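Local structure of okadaic acid binding protein 2-alpha (Halichondria okadai, 4WRI) at residues A[19-22]-A[23-27]. The protein binds the cytotoxin okadaic acid and is implicated in accumulation of this toxin in the sponge that makes the protein. Residues are numbered along the deposited sequence; the frame is centred on the assembly and turned at random.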
loop_
_atom_site.group_PDB
_atom_site.type_symbol
_atom_site.label_atom_id
_atom_site.label_comp_id
_atom_site.label_asym_id
_atom_site.label_seq_id
_atom_site.Cartn_x
_atom_site.Cartn_y
_atom_site.Cartn_z
ATOM N N THR A 19 -6.235 7.639 0.655
ATOM C CA THR A 19 -6.738 6.301 0.330
ATOM C C THR A 19 -5.844 5.223 0.966
ATOM O O THR A 19 -6.321 4.180 1.375
ATOM C CB THR A 19 -6.851 6.135 -1.200
ATOM O OG1 THR A 19 -7.773 7.126 -1.702
ATOM C CG2 THR A 19 -7.345 4.748 -1.594
ATOM N N VAL A 20 -4.548 5.487 1.049
ATOM C CA VAL A 20 -3.644 4.605 1.779
ATOM C C VAL A 20 -3.975 4.588 3.267
ATOM O O VAL A 20 -3.999 3.532 3.896
ATOM C CB VAL A 20 -2.195 5.077 1.619
ATOM C CG1 VAL A 20 -1.252 4.232 2.473
ATOM C CG2 VAL A 20 -1.765 5.039 0.150
ATOM N N PHE A 21 -4.210 5.761 3.847
ATOM C CA PHE A 21 -4.343 5.903 5.295
ATOM C C PHE A 21 -5.689 5.387 5.803
ATOM O O PHE A 21 -5.774 4.854 6.931
ATOM C CB PHE A 21 -4.164 7.378 5.674
ATOM C CG PHE A 21 -4.086 7.633 7.159
ATOM C CD1 PHE A 21 -2.872 7.560 7.835
ATOM C CD2 PHE A 21 -5.226 7.955 7.880
ATOM C CE1 PHE A 21 -2.786 7.843 9.207
ATOM C CE2 PHE A 21 -5.145 8.235 9.270
ATOM C CZ PHE A 21 -3.933 8.173 9.920
ATOM N N ARG A 22 -6.741 5.559 4.998
ATOM C CA ARG A 22 -8.102 5.275 5.469
ATOM C C ARG A 22 -8.305 3.885 6.098
ATOM O O ARG A 22 -8.861 3.814 7.192
ATOM C CB ARG A 22 -9.156 5.582 4.378
ATOM C CG ARG A 22 -10.623 5.365 4.834
ATOM C CD ARG A 22 -11.062 6.348 5.919
ATOM N NE ARG A 22 -10.558 7.711 5.700
ATOM C CZ ARG A 22 -11.075 8.606 4.859
ATOM N NH1 ARG A 22 -12.151 8.310 4.133
ATOM N NH2 ARG A 22 -10.511 9.809 4.737
ATOM N N PRO A 23 -7.833 2.812 5.444
ATOM C CA PRO A 23 -8.061 1.496 6.067
ATOM C C PRO A 23 -7.357 1.368 7.425
ATOM O O PRO A 23 -7.884 0.690 8.326
ATOM C CB PRO A 23 -7.488 0.512 5.046
ATOM C CG PRO A 23 -7.488 1.261 3.737
ATOM C CD PRO A 23 -7.241 2.705 4.096
ATOM N N TRP A 24 -6.200 2.012 7.588
ATOM C CA TRP A 24 -5.510 1.987 8.870
ATOM C C TRP A 24 -6.311 2.755 9.909
ATOM O O TRP A 24 -6.450 2.324 11.045
ATOM C CB TRP A 24 -4.124 2.602 8.756
ATOM C CG TRP A 24 -3.238 1.978 7.713
ATOM C CD1 TRP A 24 -3.303 0.701 7.204
ATOM C CD2 TRP A 24 -2.123 2.606 7.082
ATOM N NE1 TRP A 24 -2.291 0.514 6.290
ATOM C CE2 TRP A 24 -1.570 1.676 6.176
ATOM C CE3 TRP A 24 -1.561 3.886 7.163
ATOM C CZ2 TRP A 24 -0.459 1.972 5.378
ATOM C CZ3 TRP A 24 -0.446 4.166 6.369
ATOM C CH2 TRP A 24 0.075 3.230 5.484
ATOM N N ASP A 25 -6.832 3.922 9.526
ATOM C CA ASP A 25 -7.700 4.696 10.410
ATOM C C ASP A 25 -8.871 3.807 10.855
ATOM O O ASP A 25 -9.182 3.744 12.050
ATOM C CB ASP A 25 -8.179 5.942 9.658
ATOM C CG ASP A 25 -8.829 6.988 10.545
ATOM O OD1 ASP A 25 -9.023 6.778 11.763
ATOM O OD2 ASP A 25 -9.141 8.066 9.985
ATOM N N VAL A 26 -9.525 3.147 9.906
ATOM C CA VAL A 26 -10.656 2.285 10.250
ATOM C C VAL A 26 -10.241 1.163 11.216
ATOM O O VAL A 26 -10.932 0.931 12.219
ATOM C CB VAL A 26 -11.353 1.740 8.981
ATOM C CG1 VAL A 26 -12.421 0.717 9.347
ATOM C CG2 VAL A 26 -11.996 2.901 8.203
ATOM N N GLU A 27 -9.102 0.527 10.954
ATOM C CA GLU A 27 -8.567 -0.513 11.856
ATOM C C GLU A 27 -8.415 -0.006 13.287
ATOM O O GLU A 27 -8.674 -0.731 14.253
ATOM C CB GLU A 27 -7.190 -1.000 11.406
ATOM C CG GLU A 27 -7.155 -1.986 10.269
ATOM C CD GLU A 27 -5.721 -2.372 9.952
ATOM O OE1 GLU A 27 -5.100 -3.091 10.763
ATOM O OE2 GLU A 27 -5.193 -1.931 8.910
HETATM O O HOH W 1 -8.484 8.355 7.422
#
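Asp25 N donates to Phe21 O (3.0 Å) and Val26 N to Arg22 O (2.9 Å), two nearly straight i to i+4 bonds in the last turns of helix 11-27. Pro23, whose N has no hydrogen, interrupts the pattern and kinks the helix: its CD takes up the place of an amide hydrogen, 3.2 Å from Thr19 O. Alongside these bonds, water 1 bridges Arg22 and Asp25, accepting from Arg22 NE (2.8 Å) in the guanidinium plane and donating to Asp25 OD2 (2.7 Å). The Arg22 chain bends at chi2 and chi3 (66° and 40°), which brings NE back to this water, while NH2 forms a salt bridge with Glu86; Asp25 OD1 takes the Gly32 amide. On the apolar side, Trp24 lies alongside Val20, its CH2 3.4 Å from Val20 CG1, and one indole face rests over Val20 O. The Phe21 side chain crosses that of Trp24 at about a right angle, and Phe21 CE2 packs 3.8 Å from Asp25 CB. Trp24 also touches the bound okadaic acid and meets His67, Phe39 and Tyr89 edge-to-face. The helix end thus joins toxin-touching Trp24 to an Arg-Asp pair whose attraction the water may partly relay.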